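Local coordinates for protein Dye-decolorizing peroxidase Tfu_3078 (Thermobifida fusca, PDB 5FW4) that uses hydrogen peroxide and a non-covalently bound heme b to oxidise anthraquinone dyes readily, and azo dyes and phenolic compounds more modestly, at residues A[92-97]-A[151-156]; A[298-303]-A[400-405]; A[352-357]-A[375-380]. All coordinates share one frame; numbering follows the deposited sequence.

Interaction 1: A[92-97]-A[151-156]; sequences EARKNP and LSAIDA
A153, in the last turn of helix 148-153, directs its methyl at R94: CB sits over the centre of one guanidinium face, 4.2 Å above its plane, and lies 4.1 Å from R94 CG. The arginine reaches there because its CG is anti to the backbone N (chi1 -160°) and the chain runs straight to NE, which forms a salt bridge with D183. A small residue suits this position, since the A153 methyl also touches L89 of strand 81-89. The carbonyl oxygen A153 O does double duty, taking a CA-H...O contact from P97 CA (3.3 Å) and a hydrogen bond from a water that also donates to R94 O. Both segments belong to the ferredoxin-like N-terminal half, where P97 opens helix 97-120; a proline fits a helix's first turn, where its missing N-H costs no helical bond. I154 leaves helical geometry and turns its side chain to A100 of that helix, while a second water weakly links I154 O to P97 O. D155, with positive phi (62°), is the C-prime residue of a Schellman motif: D155 N bonds S152 O and A156 N bonds L151 O. D155 CB meets the proline ring, 3.7 Å from P97 CB.

Interaction 2: A[298-303]-A[400-405]; sequences ERVIGR and LNRYIR. With HEM (protoporphyrin IX containing Fe), chain C.
V300 splits its two methyls between L400 and Y403, where helix 294-301 ends against the short 3-10 turn that leads into strand 404-414 of the ferredoxin-like C-terminal half. CG1, anti to the backbone N (chi1 168°), presses on the backbone of L400, with V300 CG1 3.7 Å from L400 CA. CG2 approaches the tyrosine obliquely, 4.2 Å from Y403 CE2, and also lies at the edge of the R402 guanidinium. A beta-branched valine suits a place that must fill two directions close to the helix. The Y403 ring has two further partners: R402 CB over one face, and W289, whose ring meets it edge-to-face.

I301, the next residue along the helix, converges with L400 on the porphyrin, with I301 CD1 4.3 Å from L400 CD2. L400 stands beside H338, the inferred proximal ligand of the iron, and its CD2 lies 3.6 Å from heme C2B. I301 brings two methyls to the porphyrin margin, its CG2 and CD1 each 4.0 Å from heme CMA. With I301 cut back to an alanine, a gap would probably open beside L400 CD2 and the heme methyl CMA would lose this apolar neighbour. G302 then ends the helix with a positive phi of 102°, where a side chain would jam against the preceding carbonyl oxygen. Beyond it the R303 chain, at CD, passes the propionate carbon CAA, while at the vinyl margin I404 CG2 comes 3.6 Å from heme CBB.

Interaction 3: A[352-357]-A[375-380]; sequences MFRRGY and FMAWQG. With HEM (protoporphyrin IX containing Fe), chain C.
The R354 guanidinium and the F375 ring both lie against the heme, their planes 31° apart; the side chains cross obliquely, R354 CG 3.9 Å from F375 CE2. One face of the guanidinium has heme C3D over its centre, and at its edge NH2 donates a hydrogen bond to propionate O1A (3.2 Å). A nearly eclipsed chi3 (-16°) lets the arginine, a flat cation as well as a donor, lie over the pyrrole. F375 has heme CMC over one face and M352 SD at its edge, and its CE2 comes 3.3 Å from heme C2C; a flat apolar ring suits the porphyrin surface. Both residues line the pocket of a bound oxygen molecule, with D242, the inferred proton acceptor. The W378 indole receives F353 O, R355 CB and a water at its edge; that water accepts from W378 NE1 and R355 NH1.

The segments pair as a beta hairpin of strands 353-363 and 369-379. F353 and W378 form an antiparallel hydrogen-bonded pair (F353 N to W378 O 2.9 Å, W378 N to F353 O 2.8 Å), their rings meeting obliquely. R354 and A377, a non-hydrogen-bonded pair, point to the heme side, where M352 SD packs on A377 CB (3.6 Å). R355 N bonds M376 O. G356 suits its place because a CB would lie tight against F375 CA. M376 CE reaches Y357 CD1 (3.8 Å); M376 and W378 touch Q187 of the N-terminal sheet.

How the interactions relate
From the N terminus, interaction 1 comes first: it closes a loop of 53 residues, mostly helical, at one end of the N-terminal ferredoxin-like half, and is complete before the other two begin. Interaction 2 opens at residue 298 and closes a much longer loop of 96 residues that carries H338. Interaction 3 falls wholly within this span as a hairpin with 17 residues between its segments. Interactions 2 and 3 do not touch, their centres being about 18 Å apart, yet both reach the C-terminal sheet and the heme, one from the H338 side and one through R354 and F375. Interaction 1 lies about 42 Å from interaction 2, centre to centre, across the chain's middle.

Interaction 1: A[92-97]-A[151-156]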
loop_
_atom_site.group_PDB
_atom_site.type_symbol
_atom_site.label_atom_id
_atom_site.label_comp_id
_atom_site.label_asym_id
_atom_site.label_seq_id
_atom_site.Cartn_x
_atom_site.Cartn_y
_atom_site.Cartn_z
ATOM N N GLU A 92 13.170 26.970 7.726
ATOM C CA GLU A 92 14.143 28.026 7.953
ATOM C C GLU A 92 14.821 28.451 6.645
ATOM O O GLU A 92 14.860 29.634 6.330
ATOM C CB GLU A 92 15.180 27.588 9.014
ATOM C CG GLU A 92 16.001 28.723 9.609
ATOM C CD GLU A 92 15.171 29.764 10.359
ATOM O OE1 GLU A 92 14.090 29.438 10.890
ATOM O OE2 GLU A 92 15.604 30.924 10.431
ATOM N N ALA A 93 15.328 27.497 5.873
ATOM C CA ALA A 93 15.970 27.814 4.587
ATOM C C ALA A 93 15.043 28.581 3.660
ATOM O O ALA A 93 15.462 29.542 3.004
ATOM C CB ALA A 93 16.468 26.550 3.898
ATOM N N ARG A 94 13.776 28.180 3.664
ATOM C CA ARG A 94 12.760 28.707 2.755
ATOM C C ARG A 94 12.441 30.187 2.964
ATOM O O ARG A 94 11.933 30.857 2.050
ATOM C CB ARG A 94 11.471 27.893 2.906
ATOM C CG ARG A 94 10.549 28.019 1.702
ATOM C CD ARG A 94 9.328 27.133 1.837
ATOM N NE ARG A 94 8.601 27.043 0.576
ATOM C CZ ARG A 94 7.799 27.993 0.089
ATOM N NH1 ARG A 94 7.589 29.124 0.750
ATOM N NH2 ARG A 94 7.213 27.817 -1.088
ATOM N N LYS A 95 12.734 30.688 4.165
ATOM C CA LYS A 95 12.414 32.060 4.546
ATOM C C LYS A 95 13.046 33.114 3.654
ATOM O O LYS A 95 12.484 34.181 3.516
ATOM C CB LYS A 95 12.814 32.342 6.012
ATOM C CG LYS A 95 12.154 31.412 7.026
ATOM C CD LYS A 95 11.781 32.123 8.315
ATOM C CE LYS A 95 10.902 31.242 9.192
ATOM N NZ LYS A 95 11.648 30.143 9.871
ATOM N N ASN A 96 14.212 32.820 3.079
ATOM C CA ASN A 96 15.018 33.807 2.335
ATOM C C ASN A 96 15.551 33.230 1.030
ATOM O O ASN A 96 16.128 32.141 1.044
ATOM C CB ASN A 96 16.221 34.253 3.172
ATOM C CG ASN A 96 15.817 35.038 4.409
ATOM O OD1 ASN A 96 15.893 34.524 5.525
ATOM N ND2 ASN A 96 15.380 36.285 4.216
ATOM N N PRO A 97 15.397 33.969 -0.096
ATOM C CA PRO A 97 15.779 33.478 -1.429
ATOM C C PRO A 97 17.152 32.836 -1.489
ATOM O O PRO A 97 17.337 31.831 -2.152
ATOM C CB PRO A 97 15.763 34.736 -2.299
ATOM C CG PRO A 97 14.874 35.699 -1.610
ATOM C CD PRO A 97 14.784 35.311 -0.157
ATOM N N LEU A 151 9.904 28.525 -7.286
ATOM C CA LEU A 151 10.353 29.728 -7.966
ATOM C C LEU A 151 10.067 30.934 -7.086
ATOM O O LEU A 151 10.886 31.840 -6.976
ATOM C CB LEU A 151 9.722 29.865 -9.369
ATOM C CG LEU A 151 10.359 28.979 -10.474
ATOM C CD1 LEU A 151 10.222 27.495 -10.229
ATOM C CD2 LEU A 151 9.766 29.275 -11.842
ATOM N N SER A 152 8.930 30.929 -6.414
ATOM C CA SER A 152 8.649 31.975 -5.458
ATOM C C SER A 152 9.721 31.998 -4.363
ATOM O O SER A 152 10.323 33.016 -4.132
ATOM C CB SER A 152 7.261 31.789 -4.852
ATOM O OG SER A 152 6.295 31.743 -5.887
ATOM N N ALA A 153 9.961 30.872 -3.711
ATOM C CA ALA A 153 10.944 30.827 -2.627
ATOM C C ALA A 153 12.301 31.359 -3.017
ATOM O O ALA A 153 12.932 32.038 -2.235
ATOM C CB ALA A 153 11.095 29.410 -2.100
ATOM N N ILE A 154 12.774 31.017 -4.214
ATOM C CA ILE A 154 14.123 31.411 -4.620
ATOM C C ILE A 154 14.149 32.757 -5.376
ATOM O O ILE A 154 15.192 33.176 -5.881
ATOM C CB ILE A 154 14.845 30.256 -5.371
ATOM C CG1 ILE A 154 14.214 29.974 -6.751
ATOM C CG2 ILE A 154 14.852 29.004 -4.504
ATOM C CD1 ILE A 154 15.114 29.182 -7.660
ATOM N N ASP A 155 13.000 33.433 -5.409
ATOM C CA ASP A 155 12.856 34.761 -5.998
ATOM C C ASP A 155 13.174 34.682 -7.486
ATOM O O ASP A 155 13.947 35.471 -8.007
ATOM C CB ASP A 155 13.749 35.786 -5.259
ATOM C CG ASP A 155 13.598 37.215 -5.788
ATOM O OD1 ASP A 155 12.519 37.564 -6.316
ATOM O OD2 ASP A 155 14.570 37.993 -5.657
ATOM N N ALA A 156 12.568 33.714 -8.164
ATOM C CA ALA A 156 12.873 33.467 -9.569
ATOM C C ALA A 156 11.597 33.408 -10.400
ATOM O O ALA A 156 11.485 32.572 -11.296
ATOM C CB ALA A 156 13.660 32.168 -9.712
HETATM O O HOH W 1 12.506 32.968 0.377
HETATM O O HOH W 2 18.312 33.139 -4.749
#

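Interaction 2: A[298-303]-A[400-405]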
loop_
_atom_site.group_PDB
_atom_site.type_symbol
_atom_site.label_atom_id
_atom_site.label_comp_id
_atom_site.label_asym_id
_atom_site.label_seq_id
_atom_site.Cartn_x
_atom_site.Cartn_y
_atom_site.Cartn_z
ATOM N N GLU A 298 -21.392 1.302 -17.115
ATOM C CA GLU A 298 -20.843 1.437 -18.447
ATOM C C GLU A 298 -21.327 2.738 -19.086
ATOM O O GLU A 298 -20.561 3.396 -19.807
ATOM C CB GLU A 298 -21.141 0.182 -19.308
ATOM C CG GLU A 298 -20.617 -1.124 -18.716
ATOM C CD GLU A 298 -21.037 -2.401 -19.457
ATOM O OE1 GLU A 298 -22.216 -2.550 -19.901
ATOM O OE2 GLU A 298 -20.185 -3.307 -19.566
ATOM N N ARG A 299 -22.591 3.121 -18.845
ATOM C CA ARG A 299 -23.098 4.401 -19.363
ATOM C C ARG A 299 -22.379 5.665 -18.803
ATOM O O ARG A 299 -22.107 6.612 -19.544
ATOM C CB ARG A 299 -24.640 4.456 -19.258
ATOM C CG ARG A 299 -25.280 3.449 -20.239
ATOM C CD ARG A 299 -26.801 3.393 -20.271
ATOM N NE ARG A 299 -27.400 3.765 -18.991
ATOM C CZ ARG A 299 -27.939 2.932 -18.090
ATOM N NH1 ARG A 299 -28.008 1.614 -18.284
ATOM N NH2 ARG A 299 -28.436 3.442 -16.965
ATOM N N VAL A 300 -22.016 5.649 -17.521
ATOM C CA VAL A 300 -21.205 6.732 -16.908
ATOM C C VAL A 300 -19.942 7.039 -17.734
ATOM O O VAL A 300 -19.644 8.202 -17.985
ATOM C CB VAL A 300 -20.821 6.401 -15.442
ATOM C CG1 VAL A 300 -19.748 7.351 -14.897
ATOM C CG2 VAL A 300 -22.019 6.441 -14.521
ATOM N N ILE A 301 -19.213 6.002 -18.157
ATOM C CA ILE A 301 -17.907 6.188 -18.861
ATOM C C ILE A 301 -18.056 6.200 -20.373
ATOM O O ILE A 301 -17.425 6.995 -21.045
ATOM C CB ILE A 301 -16.915 5.067 -18.573
ATOM C CG1 ILE A 301 -16.496 5.073 -17.088
ATOM C CG2 ILE A 301 -15.735 5.138 -19.552
ATOM C CD1 ILE A 301 -15.735 6.291 -16.624
ATOM N N GLY A 302 -18.870 5.299 -20.900
ATOM C CA GLY A 302 -19.051 5.179 -22.342
ATOM C C GLY A 302 -18.266 4.013 -22.908
ATOM O O GLY A 302 -18.075 3.919 -24.122
ATOM N N ARG A 303 -17.725 3.172 -22.017
ATOM C CA ARG A 303 -17.092 1.942 -22.422
ATOM C C ARG A 303 -17.558 0.816 -21.510
ATOM O O ARG A 303 -18.043 1.060 -20.406
ATOM C CB ARG A 303 -15.582 2.095 -22.400
ATOM C CG ARG A 303 -15.019 3.025 -23.472
ATOM C CD ARG A 303 -13.528 3.192 -23.245
ATOM N NE ARG A 303 -12.798 3.886 -24.311
ATOM C CZ ARG A 303 -12.307 3.335 -25.414
ATOM N NH1 ARG A 303 -12.462 2.037 -25.701
ATOM N NH2 ARG A 303 -11.638 4.104 -26.251
ATOM N N LEU A 400 -19.543 10.982 -14.403
ATOM C CA LEU A 400 -18.621 10.482 -13.375
ATOM C C LEU A 400 -18.488 11.368 -12.126
ATOM O O LEU A 400 -18.149 10.848 -11.031
ATOM C CB LEU A 400 -17.269 10.282 -14.022
ATOM C CG LEU A 400 -16.101 9.716 -13.182
ATOM C CD1 LEU A 400 -16.426 8.341 -12.638
ATOM C CD2 LEU A 400 -14.910 9.639 -14.114
ATOM N N ASN A 401 -18.760 12.679 -12.258
ATOM C CA ASN A 401 -18.611 13.628 -11.129
ATOM C C ASN A 401 -19.307 13.196 -9.852
ATOM O O ASN A 401 -18.799 13.382 -8.739
ATOM C CB ASN A 401 -19.151 15.008 -11.512
ATOM C CG ASN A 401 -18.274 15.730 -12.490
ATOM O OD1 ASN A 401 -17.092 15.432 -12.645
ATOM N ND2 ASN A 401 -18.835 16.723 -13.128
ATOM N N ARG A 402 -20.521 12.667 -10.028
ATOM C CA ARG A 402 -21.272 12.073 -8.940
ATOM C C ARG A 402 -20.475 11.090 -8.054
ATOM O O ARG A 402 -20.800 10.934 -6.879
ATOM C CB ARG A 402 -22.446 11.298 -9.538
ATOM C CG ARG A 402 -23.609 10.967 -8.637
ATOM C CD ARG A 402 -24.838 10.758 -9.544
ATOM N NE ARG A 402 -24.438 10.156 -10.836
ATOM C CZ ARG A 402 -24.448 10.752 -12.048
ATOM N NH1 ARG A 402 -24.875 12.027 -12.224
ATOM N NH2 ARG A 402 -24.020 10.049 -13.105
ATOM N N TYR A 403 -19.520 10.368 -8.640
ATOM C CA TYR A 403 -18.912 9.239 -7.956
ATOM C C TYR A 403 -17.467 9.512 -7.554
ATOM O O TYR A 403 -16.801 8.585 -7.139
ATOM C CB TYR A 403 -18.944 8.002 -8.816
ATOM C CG TYR A 403 -20.406 7.606 -9.103
ATOM C CD1 TYR A 403 -21.170 6.978 -8.141
ATOM C CD2 TYR A 403 -20.994 7.935 -10.288
ATOM C CE1 TYR A 403 -22.558 6.668 -8.373
ATOM C CE2 TYR A 403 -22.338 7.619 -10.535
ATOM C CZ TYR A 403 -23.093 6.984 -9.557
ATOM O OH TYR A 403 -24.469 6.669 -9.810
ATOM N N ILE A 404 -17.022 10.727 -7.784
ATOM C CA ILE A 404 -15.631 11.113 -7.472
ATOM C C ILE A 404 -15.521 12.457 -6.782
ATOM O O ILE A 404 -16.363 13.326 -6.973
ATOM C CB ILE A 404 -14.734 11.173 -8.736
ATOM C CG1 ILE A 404 -15.085 12.389 -9.615
ATOM C CG2 ILE A 404 -14.710 9.838 -9.443
ATOM C CD1 ILE A 404 -14.373 12.464 -10.946
ATOM N N ARG A 405 -14.431 12.645 -6.016
ATOM C CA ARG A 405 -14.168 13.917 -5.386
ATOM C C ARG A 405 -12.715 14.239 -5.547
ATOM O O ARG A 405 -11.889 13.473 -5.068
ATOM C CB ARG A 405 -14.516 13.860 -3.894
ATOM C CG ARG A 405 -15.990 13.684 -3.603
ATOM C CD ARG A 405 -16.808 14.896 -4.030
ATOM N NE ARG A 405 -18.215 14.756 -3.653
ATOM C CZ ARG A 405 -19.202 14.296 -4.444
ATOM N NH1 ARG A 405 -18.986 13.875 -5.690
ATOM N NH2 ARG A 405 -20.423 14.233 -3.950
HETATM C CHA HEM C . -10.671 8.090 -20.361
HETATM C CHB HEM C . -11.746 6.775 -15.827
HETATM C CHC HEM C . -10.573 11.221 -14.335
HETATM C CHD HEM C . -9.244 12.446 -18.827
HETATM C C1A HEM C . -11.054 7.369 -19.258
HETATM C C2A HEM C . -11.529 6.044 -19.321
HETATM C C3A HEM C . -11.851 5.689 -18.052
HETATM C C4A HEM C . -11.570 6.768 -17.205
HETATM C CMA HEM C . -12.358 4.374 -17.597
HETATM C CAA HEM C . -11.701 5.206 -20.564
HETATM C CBA HEM C . -10.482 4.353 -20.898
HETATM C CGA HEM C . -9.347 5.195 -21.401
HETATM O O1A HEM C . -8.360 5.380 -20.638
HETATM O O2A HEM C . -9.395 5.685 -22.558
HETATM C C1B HEM C . -11.515 7.909 -15.028
HETATM C C2B HEM C . -11.728 7.938 -13.629
HETATM C C3B HEM C . -11.397 9.188 -13.181
HETATM C C4B HEM C . -10.960 9.915 -14.374
HETATM C CMB HEM C . -12.210 6.778 -12.805
HETATM C CAB HEM C . -11.366 9.761 -11.831
HETATM C CBB HEM C . -11.492 9.039 -10.717
HETATM C C1C HEM C . -10.110 11.945 -15.410
HETATM C C2C HEM C . -9.656 13.245 -15.337
HETATM C C3C HEM C . -9.257 13.585 -16.625
HETATM C C4C HEM C . -9.496 12.476 -17.469
HETATM C CMC HEM C . -9.627 14.026 -14.049
HETATM C CAC HEM C . -8.757 14.819 -17.212
HETATM C CBC HEM C . -8.937 15.981 -16.667
HETATM C C1D HEM C . -9.551 11.298 -19.576
HETATM C C2D HEM C . -9.318 11.269 -21.025
HETATM C C3D HEM C . -9.730 10.052 -21.450
HETATM C C4D HEM C . -10.218 9.371 -20.256
HETATM C CMD HEM C . -8.713 12.353 -21.899
HETATM C CAD HEM C . -9.670 9.538 -22.875
HETATM C CBD HEM C . -10.880 10.079 -23.642
HETATM C CGD HEM C . -10.786 9.712 -25.107
HETATM O O1D HEM C . -10.067 10.344 -25.905
HETATM O O2D HEM C . -11.440 8.729 -25.518
HETATM N NA HEM C . -11.093 7.807 -17.950
HETATM N NB HEM C . -11.056 9.096 -15.422
HETATM N NC HEM C . -10.044 11.515 -16.706
HETATM N ND HEM C . -10.094 10.137 -19.126
HETATM FE FE HEM C . -10.616 9.651 -17.365
#

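Interaction 3: A[352-357]-A[375-380]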
loop_
_atom_site.group_PDB
_atom_site.type_symbol
_atom_site.label_atom_id
_atom_site.label_comp_id
_atom_site.label_asym_id
_atom_site.label_seq_id
_atom_site.Cartn_x
_atom_site.Cartn_y
_atom_site.Cartn_z
ATOM N N MET A 352 -3.589 14.465 -23.423
ATOM C CA MET A 352 -2.647 14.219 -22.322
ATOM C C MET A 352 -2.349 12.740 -22.299
ATOM O O MET A 352 -3.032 11.955 -22.942
ATOM C CB MET A 352 -3.234 14.700 -20.986
ATOM C CG MET A 352 -4.337 13.815 -20.405
ATOM S SD MET A 352 -5.432 14.696 -19.299
ATOM C CE MET A 352 -6.472 15.579 -20.501
ATOM N N PHE A 353 -1.313 12.378 -21.560
ATOM C CA PHE A 353 -0.932 10.997 -21.323
ATOM C C PHE A 353 -1.204 10.722 -19.852
ATOM O O PHE A 353 -0.627 11.344 -18.988
ATOM C CB PHE A 353 0.559 10.803 -21.653
ATOM C CG PHE A 353 1.125 9.467 -21.262
ATOM C CD1 PHE A 353 0.587 8.290 -21.754
ATOM C CD2 PHE A 353 2.213 9.389 -20.393
ATOM C CE1 PHE A 353 1.125 7.057 -21.404
ATOM C CE2 PHE A 353 2.741 8.158 -20.030
ATOM C CZ PHE A 353 2.196 6.999 -20.528
ATOM N N ARG A 354 -2.088 9.773 -19.588
ATOM C CA ARG A 354 -2.530 9.460 -18.253
ATOM C C ARG A 354 -1.781 8.235 -17.771
ATOM O O ARG A 354 -1.763 7.204 -18.449
ATOM C CB ARG A 354 -4.049 9.228 -18.260
ATOM C CG ARG A 354 -4.792 10.547 -18.360
ATOM C CD ARG A 354 -6.172 10.477 -19.050
ATOM N NE ARG A 354 -6.451 9.276 -19.829
ATOM C CZ ARG A 354 -6.242 9.074 -21.128
ATOM N NH1 ARG A 354 -5.688 10.001 -21.986
ATOM N NH2 ARG A 354 -6.607 7.879 -21.597
ATOM N N ARG A 355 -1.144 8.367 -16.610
ATOM C CA ARG A 355 -0.371 7.298 -16.016
ATOM C C ARG A 355 -0.613 7.282 -14.501
ATOM O O ARG A 355 0.280 7.608 -13.644
ATOM C CB ARG A 355 1.110 7.532 -16.339
ATOM C CG ARG A 355 2.059 6.437 -15.932
ATOM C CD ARG A 355 3.473 6.829 -16.357
ATOM N NE ARG A 355 4.477 5.833 -15.995
ATOM C CZ ARG A 355 5.059 5.704 -14.789
ATOM N NH1 ARG A 355 4.704 6.449 -13.738
ATOM N NH2 ARG A 355 5.976 4.764 -14.607
ATOM N N GLY A 356 -1.812 6.858 -14.164
ATOM C CA GLY A 356 -2.312 6.894 -12.828
ATOM C C GLY A 356 -2.296 5.539 -12.151
ATOM O O GLY A 356 -2.154 4.513 -12.807
ATOM N N TYR A 357 -2.488 5.586 -10.822
ATOM C CA TYR A 357 -2.437 4.447 -9.924
ATOM C C TYR A 357 -3.658 4.464 -9.005
ATOM O O TYR A 357 -4.109 5.534 -8.546
ATOM C CB TYR A 357 -1.118 4.498 -9.087
ATOM C CG TYR A 357 0.086 4.115 -9.914
ATOM C CD1 TYR A 357 0.650 5.013 -10.816
ATOM C CD2 TYR A 357 0.592 2.819 -9.885
ATOM C CE1 TYR A 357 1.725 4.647 -11.632
ATOM C CE2 TYR A 357 1.642 2.448 -10.692
ATOM C CZ TYR A 357 2.214 3.363 -11.566
ATOM O OH TYR A 357 3.226 2.976 -12.392
ATOM N N PHE A 375 -4.527 10.101 -9.863
ATOM C CA PHE A 375 -4.522 10.421 -11.266
ATOM C C PHE A 375 -3.301 11.236 -11.632
ATOM O O PHE A 375 -2.970 12.183 -10.943
ATOM C CB PHE A 375 -5.768 11.252 -11.559
ATOM C CG PHE A 375 -5.792 11.882 -12.913
ATOM C CD1 PHE A 375 -5.145 13.097 -13.156
ATOM C CD2 PHE A 375 -6.585 11.325 -13.933
ATOM C CE1 PHE A 375 -5.217 13.697 -14.408
ATOM C CE2 PHE A 375 -6.631 11.912 -15.182
ATOM C CZ PHE A 375 -5.967 13.100 -15.427
ATOM N N MET A 376 -2.647 10.887 -12.734
ATOM C CA MET A 376 -1.469 11.611 -13.157
ATOM C C MET A 376 -1.502 11.831 -14.653
ATOM O O MET A 376 -1.475 10.867 -15.420
ATOM C CB MET A 376 -0.181 10.870 -12.730
ATOM C CG MET A 376 0.078 10.903 -11.247
ATOM S SD MET A 376 1.751 10.407 -10.741
ATOM C CE MET A 376 1.488 8.682 -10.522
ATOM N N ALA A 377 -1.568 13.093 -15.066
ATOM C CA ALA A 377 -1.517 13.435 -16.479
ATOM C C ALA A 377 -0.239 14.179 -16.816
ATOM O O ALA A 377 0.122 15.137 -16.150
ATOM C CB ALA A 377 -2.719 14.249 -16.905
ATOM N N TRP A 378 0.381 13.715 -17.891
ATOM C CA TRP A 378 1.572 14.296 -18.471
ATOM C C TRP A 378 1.241 15.020 -19.748
ATOM O O TRP A 378 0.429 14.536 -20.581
ATOM C CB TRP A 378 2.536 13.185 -18.751
ATOM C CG TRP A 378 2.966 12.503 -17.554
ATOM C CD1 TRP A 378 2.449 11.373 -17.009
ATOM C CD2 TRP A 378 4.082 12.872 -16.738
ATOM N NE1 TRP A 378 3.143 11.030 -15.885
ATOM C CE2 TRP A 378 4.178 11.917 -15.716
ATOM C CE3 TRP A 378 4.999 13.917 -16.785
ATOM C CZ2 TRP A 378 5.133 11.982 -14.742
ATOM C CZ3 TRP A 378 5.973 13.971 -15.831
ATOM C CH2 TRP A 378 6.019 13.020 -14.805
ATOM N N GLN A 379 1.853 16.179 -19.918
ATOM C CA GLN A 379 1.643 16.986 -21.108
ATOM C C GLN A 379 2.699 18.062 -21.264
ATOM O O GLN A 379 3.328 18.460 -20.278
ATOM C CB GLN A 379 0.262 17.663 -21.123
ATOM C CG GLN A 379 -0.042 18.615 -19.975
ATOM C CD GLN A 379 -0.811 17.973 -18.821
ATOM O OE1 GLN A 379 -2.023 17.821 -18.881
ATOM N NE2 GLN A 379 -0.110 17.621 -17.764
ATOM N N GLY A 380 2.848 18.523 -22.512
ATOM C CA GLY A 380 3.734 19.611 -22.876
ATOM C C GLY A 380 3.312 20.920 -22.259
ATOM O O GLY A 380 4.160 21.713 -21.917
HETATM C CHA HEM C . -10.671 8.090 -20.361
HETATM C CHB HEM C . -11.746 6.775 -15.827
HETATM C CHC HEM C . -10.573 11.221 -14.335
HETATM C CHD HEM C . -9.244 12.446 -18.827
HETATM C C1A HEM C . -11.054 7.369 -19.258
HETATM C C2A HEM C . -11.529 6.044 -19.321
HETATM C C3A HEM C . -11.851 5.689 -18.052
HETATM C C4A HEM C . -11.570 6.768 -17.205
HETATM C CMA HEM C . -12.358 4.374 -17.597
HETATM C CAA HEM C . -11.701 5.206 -20.564
HETATM C CBA HEM C . -10.482 4.353 -20.898
HETATM C CGA HEM C . -9.347 5.195 -21.401
HETATM O O1A HEM C . -8.360 5.380 -20.638
HETATM O O2A HEM C . -9.395 5.685 -22.558
HETATM C C1B HEM C . -11.515 7.909 -15.028
HETATM C C2B HEM C . -11.728 7.938 -13.629
HETATM C C3B HEM C . -11.397 9.188 -13.181
HETATM C C4B HEM C . -10.960 9.915 -14.374
HETATM C CMB HEM C . -12.210 6.778 -12.805
HETATM C CAB HEM C . -11.366 9.761 -11.831
HETATM C CBB HEM C . -11.492 9.039 -10.717
HETATM C C1C HEM C . -10.110 11.945 -15.410
HETATM C C2C HEM C . -9.656 13.245 -15.337
HETATM C C3C HEM C . -9.257 13.585 -16.625
HETATM C C4C HEM C . -9.496 12.476 -17.469
HETATM C CMC HEM C . -9.627 14.026 -14.049
HETATM C CAC HEM C . -8.757 14.819 -17.212
HETATM C CBC HEM C . -8.937 15.981 -16.667
HETATM C C1D HEM C . -9.551 11.298 -19.576
HETATM C C2D HEM C . -9.318 11.269 -21.025
HETATM C C3D HEM C . -9.730 10.052 -21.450
HETATM C C4D HEM C . -10.218 9.371 -20.256
HETATM C CMD HEM C . -8.713 12.353 -21.899
HETATM C CAD HEM C . -9.670 9.538 -22.875
HETATM C CBD HEM C . -10.880 10.079 -23.642
HETATM C CGD HEM C . -10.786 9.712 -25.107
HETATM O O1D HEM C . -10.067 10.344 -25.905
HETATM O O2D HEM C . -11.440 8.729 -25.518
HETATM N NA HEM C . -11.093 7.807 -17.950
HETATM N NB HEM C . -11.056 9.096 -15.422
HETATM N NC HEM C . -10.044 11.515 -16.706
HETATM N ND HEM C . -10.094 10.137 -19.126
HETATM FE FE HEM C . -10.616 9.651 -17.365
HETATM O O HOH W 3 2.867 8.887 -13.736
#